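PDB 1UP7: 6-phospho-beta-glucosidase BglT from Thermotoga maritima, which hydrolyses cellobiose 6'-phosphate to glucose 6-phosphate and glucose, using NAD(+) and a manganese ion as cofactors. Local coordinates for residues L23-Y37 with R58-A70. Numbering follows the deposited sequence.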
loop_
_atom_site.group_PDB
_atom_site.type_symbol
_atom_site.label_atom_id
_atom_site.label_comp_id
_atom_site.label_asym_id
_atom_site.label_seq_id
_atom_site.Cartn_x
_atom_site.Cartn_y
_atom_site.Cartn_z
ATOM N N LEU A 23 20.505 -29.546 24.413
ATOM C CA LEU A 23 20.840 -30.959 24.492
ATOM C C LEU A 23 19.823 -31.792 23.731
ATOM O O LEU A 23 20.193 -32.727 23.035
ATOM C CB LEU A 23 20.914 -31.439 25.951
ATOM C CG LEU A 23 22.181 -31.092 26.762
ATOM C CD1 LEU A 23 21.930 -31.274 28.278
ATOM C CD2 LEU A 23 23.463 -31.825 26.300
ATOM N N ASP A 24 18.546 -31.443 23.872
ATOM C CA ASP A 24 17.448 -32.179 23.249
ATOM C C ASP A 24 17.498 -32.133 21.720
ATOM O O ASP A 24 17.190 -33.116 21.074
ATOM C CB ASP A 24 16.085 -31.649 23.728
ATOM C CG ASP A 24 15.702 -32.124 25.137
ATOM O OD1 ASP A 24 16.346 -33.043 25.725
ATOM O OD2 ASP A 24 14.738 -31.610 25.761
ATOM N N ILE A 25 17.869 -30.995 21.144
ATOM C CA ILE A 25 17.968 -30.894 19.686
ATOM C C ILE A 25 19.318 -31.415 19.165
ATOM O O ILE A 25 19.481 -31.651 17.955
ATOM C CB ILE A 25 17.648 -29.449 19.168
ATOM C CG1 ILE A 25 18.719 -28.428 19.606
ATOM C CG2 ILE A 25 16.213 -29.005 19.606
ATOM C CD1 ILE A 25 18.931 -27.302 18.621
ATOM N N SER A 26 20.261 -31.650 20.085
ATOM C CA SER A 26 21.624 -32.058 19.719
ATOM C C SER A 26 21.687 -33.450 19.100
ATOM O O SER A 26 22.714 -33.844 18.559
ATOM C CB SER A 26 22.592 -31.916 20.909
ATOM O OG SER A 26 22.700 -33.126 21.637
ATOM N N GLU A 27 20.580 -34.175 19.164
ATOM C CA GLU A 27 20.436 -35.461 18.474
ATOM C C GLU A 27 19.952 -35.295 17.028
ATOM O O GLU A 27 20.135 -36.196 16.210
ATOM C CB GLU A 27 19.434 -36.354 19.214
ATOM C CG GLU A 27 19.961 -37.085 20.446
ATOM C CD GLU A 27 18.944 -37.066 21.592
ATOM O OE1 GLU A 27 18.645 -35.941 22.112
ATOM O OE2 GLU A 27 18.438 -38.173 21.961
ATOM N N ASP A 28 19.301 -34.167 16.733
ATOM C CA ASP A 28 18.805 -33.884 15.380
ATOM C C ASP A 28 19.812 -33.039 14.596
ATOM O O ASP A 28 19.926 -33.189 13.383
ATOM C CB ASP A 28 17.447 -33.142 15.418
ATOM C CG ASP A 28 16.383 -33.848 16.288
ATOM O OD1 ASP A 28 16.251 -35.099 16.200
ATOM O OD2 ASP A 28 15.621 -33.220 17.081
ATOM N N VAL A 29 20.501 -32.123 15.285
ATOM C CA VAL A 29 21.468 -31.249 14.635
ATOM C C VAL A 29 22.797 -31.253 15.394
ATOM O O VAL A 29 22.847 -31.461 16.608
ATOM C CB VAL A 29 20.934 -29.786 14.435
ATOM C CG1 VAL A 29 19.689 -29.773 13.545
ATOM C CG2 VAL A 29 20.638 -29.079 15.769
ATOM N N ARG A 30 23.874 -31.024 14.665
ATOM C CA ARG A 30 25.196 -31.053 15.235
ATOM C C ARG A 30 25.489 -29.722 15.964
ATOM O O ARG A 30 25.319 -28.635 15.408
ATOM C CB ARG A 30 26.194 -31.407 14.132
ATOM C CG ARG A 30 27.495 -30.656 14.141
ATOM C CD ARG A 30 28.556 -31.302 13.262
ATOM N NE ARG A 30 29.904 -31.056 13.762
ATOM C CZ ARG A 30 30.923 -31.898 13.598
ATOM N NH1 ARG A 30 30.749 -33.052 12.952
ATOM N NH2 ARG A 30 32.120 -31.589 14.090
ATOM N N ILE A 31 25.854 -29.824 17.237
ATOM C CA ILE A 31 26.299 -28.673 18.004
ATOM C C ILE A 31 27.694 -28.997 18.534
ATOM O O ILE A 31 27.867 -29.948 19.290
ATOM C CB ILE A 31 25.315 -28.356 19.173
ATOM C CG1 ILE A 31 23.938 -27.931 18.657
ATOM C CG2 ILE A 31 25.861 -27.228 20.082
ATOM C CD1 ILE A 31 22.876 -27.899 19.756
ATOM N N ASP A 32 28.698 -28.217 18.148
ATOM C CA ASP A 32 30.058 -28.537 18.593
ATOM C C ASP A 32 30.415 -27.851 19.892
ATOM O O ASP A 32 31.068 -28.438 20.748
ATOM C CB ASP A 32 31.086 -28.238 17.514
ATOM C CG ASP A 32 30.837 -29.035 16.271
ATOM O OD1 ASP A 32 31.274 -30.203 16.220
ATOM O OD2 ASP A 32 30.178 -28.587 15.306
ATOM N N GLU A 33 29.979 -26.601 20.036
ATOM C CA GLU A 33 30.230 -25.870 21.267
ATOM C C GLU A 33 29.185 -24.804 21.580
ATOM O O GLU A 33 28.562 -24.220 20.692
ATOM C CB GLU A 33 31.648 -25.302 21.300
ATOM C CG GLU A 33 32.042 -24.523 20.052
ATOM C CD GLU A 33 33.512 -24.102 20.048
ATOM O OE1 GLU A 33 34.367 -24.980 20.264
ATOM O OE2 GLU A 33 33.809 -22.895 19.832
ATOM N N VAL A 34 28.971 -24.611 22.872
ATOM C CA VAL A 34 28.199 -23.495 23.380
ATOM C C VAL A 34 29.135 -22.629 24.217
ATOM O O VAL A 34 29.765 -23.106 25.164
ATOM C CB VAL A 34 26.951 -23.960 24.155
ATOM C CG1 VAL A 34 26.154 -22.770 24.631
ATOM C CG2 VAL A 34 26.078 -24.845 23.227
ATOM N N ILE A 35 29.265 -21.371 23.817
ATOM C CA ILE A 35 30.129 -20.449 24.534
ATOM C C ILE A 35 29.317 -19.355 25.234
ATOM O O ILE A 35 28.380 -18.782 24.656
ATOM C CB ILE A 35 31.200 -19.877 23.604
ATOM C CG1 ILE A 35 32.219 -19.064 24.410
ATOM C CG2 ILE A 35 30.555 -19.010 22.556
ATOM C CD1 ILE A 35 33.593 -18.950 23.714
ATOM N N PHE A 36 29.706 -19.076 26.471
ATOM C CA PHE A 36 28.958 -18.208 27.361
ATOM C C PHE A 36 29.731 -16.933 27.648
ATOM O O PHE A 36 30.935 -16.988 27.883
ATOM C CB PHE A 36 28.640 -18.941 28.690
ATOM C CG PHE A 36 27.716 -20.101 28.532
ATOM C CD1 PHE A 36 26.327 -19.910 28.548
ATOM C CD2 PHE A 36 28.215 -21.383 28.325
ATOM C CE1 PHE A 36 25.439 -20.988 28.393
ATOM C CE2 PHE A 36 27.346 -22.481 28.151
ATOM C CZ PHE A 36 25.940 -22.279 28.203
ATOM N N TYR A 37 29.029 -15.799 27.606
ATOM C CA TYR A 37 29.569 -14.529 28.022
ATOM C C TYR A 37 28.581 -13.859 28.982
ATOM O O TYR A 37 27.359 -13.932 28.773
ATOM C CB TYR A 37 29.861 -13.610 26.816
ATOM C CG TYR A 37 30.196 -12.222 27.290
ATOM C CD1 TYR A 37 31.372 -11.990 27.995
ATOM C CD2 TYR A 37 29.295 -11.173 27.144
ATOM C CE1 TYR A 37 31.691 -10.749 28.499
ATOM C CE2 TYR A 37 29.601 -9.897 27.644
ATOM C CZ TYR A 37 30.813 -9.699 28.322
ATOM O OH TYR A 37 31.152 -8.465 28.848
ATOM N N ARG A 58 28.509 -33.806 25.977
ATOM C CA ARG A 58 27.815 -33.990 24.713
ATOM C C ARG A 58 28.214 -32.925 23.688
ATOM O O ARG A 58 28.210 -33.189 22.505
ATOM C CB ARG A 58 26.289 -34.075 24.924
ATOM C CG ARG A 58 25.806 -35.480 25.418
ATOM C CD ARG A 58 24.446 -35.525 26.160
ATOM N NE ARG A 58 23.351 -35.589 25.188
ATOM C CZ ARG A 58 22.037 -35.485 25.462
ATOM N NH1 ARG A 58 21.595 -35.320 26.718
ATOM N NH2 ARG A 58 21.157 -35.556 24.455
ATOM N N PHE A 59 28.549 -31.732 24.157
ATOM C CA PHE A 59 29.258 -30.735 23.358
ATOM C C PHE A 59 30.192 -29.953 24.270
ATOM O O PHE A 59 30.085 -30.048 25.499
ATOM C CB PHE A 59 28.296 -29.798 22.609
ATOM C CG PHE A 59 27.129 -29.295 23.430
ATOM C CD1 PHE A 59 27.307 -28.371 24.459
ATOM C CD2 PHE A 59 25.831 -29.727 23.151
ATOM C CE1 PHE A 59 26.191 -27.885 25.210
ATOM C CE2 PHE A 59 24.711 -29.219 23.885
ATOM C CZ PHE A 59 24.907 -28.306 24.912
ATOM N N LYS A 60 31.114 -29.205 23.671
ATOM C CA LYS A 60 32.055 -28.385 24.423
ATOM C C LYS A 60 31.329 -27.193 25.047
ATOM O O LYS A 60 30.502 -26.556 24.396
ATOM C CB LYS A 60 33.195 -27.939 23.512
ATOM C CG LYS A 60 34.265 -28.992 23.288
ATOM C CD LYS A 60 35.349 -28.565 22.216
ATOM C CE LYS A 60 35.847 -27.081 22.352
ATOM N NZ LYS A 60 37.075 -26.888 23.240
ATOM N N VAL A 61 31.615 -26.929 26.316
ATOM C CA VAL A 61 31.064 -25.776 27.024
ATOM C C VAL A 61 32.194 -24.796 27.356
ATOM O O VAL A 61 33.150 -25.159 28.040
ATOM C CB VAL A 61 30.392 -26.211 28.330
ATOM C CG1 VAL A 61 29.912 -25.003 29.132
ATOM C CG2 VAL A 61 29.261 -27.221 28.068
ATOM N N LEU A 62 32.079 -23.563 26.874
ATOM C CA LEU A 62 33.151 -22.588 27.020
ATOM C C LEU A 62 32.685 -21.271 27.624
ATOM O O LEU A 62 31.543 -20.868 27.458
ATOM C CB LEU A 62 33.816 -22.342 25.654
ATOM C CG LEU A 62 34.291 -23.594 24.907
ATOM C CD1 LEU A 62 34.592 -23.301 23.430
ATOM C CD2 LEU A 62 35.492 -24.232 25.629
ATOM N N ILE A 63 33.595 -20.600 28.322
ATOM C CA ILE A 63 33.362 -19.235 28.751
ATOM C C ILE A 63 34.312 -18.307 27.990
ATOM O O ILE A 63 35.499 -18.580 27.897
ATOM C CB ILE A 63 33.529 -19.125 30.298
ATOM C CG1 ILE A 63 32.411 -19.922 31.020
ATOM C CG2 ILE A 63 33.512 -17.656 30.735
ATOM C CD1 ILE A 63 32.610 -20.094 32.521
ATOM N N SER A 64 33.766 -17.240 27.414
ATOM C CA SER A 64 34.570 -16.188 26.851
ATOM C C SER A 64 34.573 -14.979 27.784
ATOM O O SER A 64 33.507 -14.559 28.280
ATOM C CB SER A 64 34.033 -15.801 25.501
ATOM O OG SER A 64 34.697 -14.664 25.022
ATOM N N ASP A 65 35.762 -14.416 28.000
ATOM C CA ASP A 65 35.906 -13.192 28.795
ATOM C C ASP A 65 35.319 -11.962 28.126
ATOM O O ASP A 65 35.121 -10.975 28.796
ATOM C CB ASP A 65 37.386 -12.926 29.138
ATOM C CG ASP A 65 37.931 -13.872 30.195
ATOM O OD1 ASP A 65 37.137 -14.336 31.040
ATOM O OD2 ASP A 65 39.154 -14.194 30.253
ATOM N N THR A 66 35.062 -12.025 26.821
ATOM C CA THR A 66 34.553 -10.882 26.075
ATOM C C THR A 66 33.340 -11.273 25.232
ATOM O O THR A 66 33.160 -12.435 24.895
ATOM C CB THR A 66 35.658 -10.356 25.176
ATOM O OG1 THR A 66 36.058 -11.415 24.290
ATOM C CG2 THR A 66 36.931 -9.985 26.016
ATOM N N PHE A 67 32.531 -10.281 24.879
ATOM C CA PHE A 67 31.463 -10.470 23.922
ATOM C C PHE A 67 32.025 -10.931 22.571
ATOM O O PHE A 67 31.519 -11.890 21.980
ATOM C CB PHE A 67 30.644 -9.175 23.782
ATOM C CG PHE A 67 29.518 -9.303 22.819
ATOM C CD1 PHE A 67 29.728 -9.082 21.467
ATOM C CD2 PHE A 67 28.256 -9.696 23.248
ATOM C CE1 PHE A 67 28.687 -9.242 20.559
ATOM C CE2 PHE A 67 27.223 -9.839 22.329
ATOM C CZ PHE A 67 27.455 -9.610 20.981
ATOM N N GLU A 68 33.059 -10.236 22.093
ATOM C CA GLU A 68 33.617 -10.500 20.769
ATOM C C GLU A 68 34.088 -11.957 20.664
ATOM O O GLU A 68 33.818 -12.649 19.693
ATOM C CB GLU A 68 34.762 -9.525 20.463
ATOM C CG GLU A 68 35.268 -9.670 19.027
ATOM C CD GLU A 68 35.869 -8.374 18.446
ATOM O OE1 GLU A 68 35.362 -7.256 18.799
ATOM O OE2 GLU A 68 36.845 -8.490 17.627
ATOM N N GLY A 69 34.777 -12.412 21.707
ATOM C CA GLY A 69 35.266 -13.777 21.791
ATOM C C GLY A 69 34.153 -14.821 21.772
ATOM O O GLY A 69 34.355 -15.943 21.314
ATOM N N ALA A 70 32.974 -14.447 22.257
ATOM C CA ALA A 70 31.857 -15.355 22.255
ATOM C C ALA A 70 31.229 -15.494 20.861
ATOM O O ALA A 70 30.917 -16.617 20.454
ATOM C CB ALA A 70 30.826 -14.960 23.342
HETATM O O HOH W 1 24.281 -35.435 22.031
#
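With chi1 at 170°, Tyr37 turns CG away from its own backbone N and lays its ring against the turn Ser64-Phe67: Phe67 N sits over the ring centre, Thr66 C over the rim of the same face, and Ser64 O meets CD1 at the edge, 3.4 Å away. Phe59 is turned differently, CG between backbone N and carbonyl carbon (chi1 44°), which brings one ring face against Val34 CG2, 4.1 Å from the ring centroid in a CH-pi contact, while Leu23 CD2 approaches CE2 obliquely. Between these two aromatics, strands 33-37 and 60-63 run parallel, joined by five backbone hydrogen bonds from Lys60 N to Asp32 O through to Ser64 N to Phe36 O. Val61 CG1 meets the Phe36 ring at its edge, 3.7 Å from CE2. On the other face of the sheet, Ile35 CD1 packs on Ser64 CB at 3.6 Å, and Glu33 runs beside Lys60, its carboxylate salt-bridged to Arg4 of the neighbouring strand 4-8. At the far end, Leu23 CD2 lies over one face of the Arg58 guanidinium; Glu27 OE1 reaches its edge in a long salt bridge, 3.5 Å from NH2, and a water links NE to Ser26 OG. The Tyr37 side chain also touches the bound NAD, and an alanine here would probably open a gap beside the Thr66-Phe67 backbone and cost the cofactor that contact. Strand 33-37, helix 41-55 and edge strand 60-63 form a beta-alpha-beta crossover of the NAD-binding Rossmann fold of family 4 glycosidases.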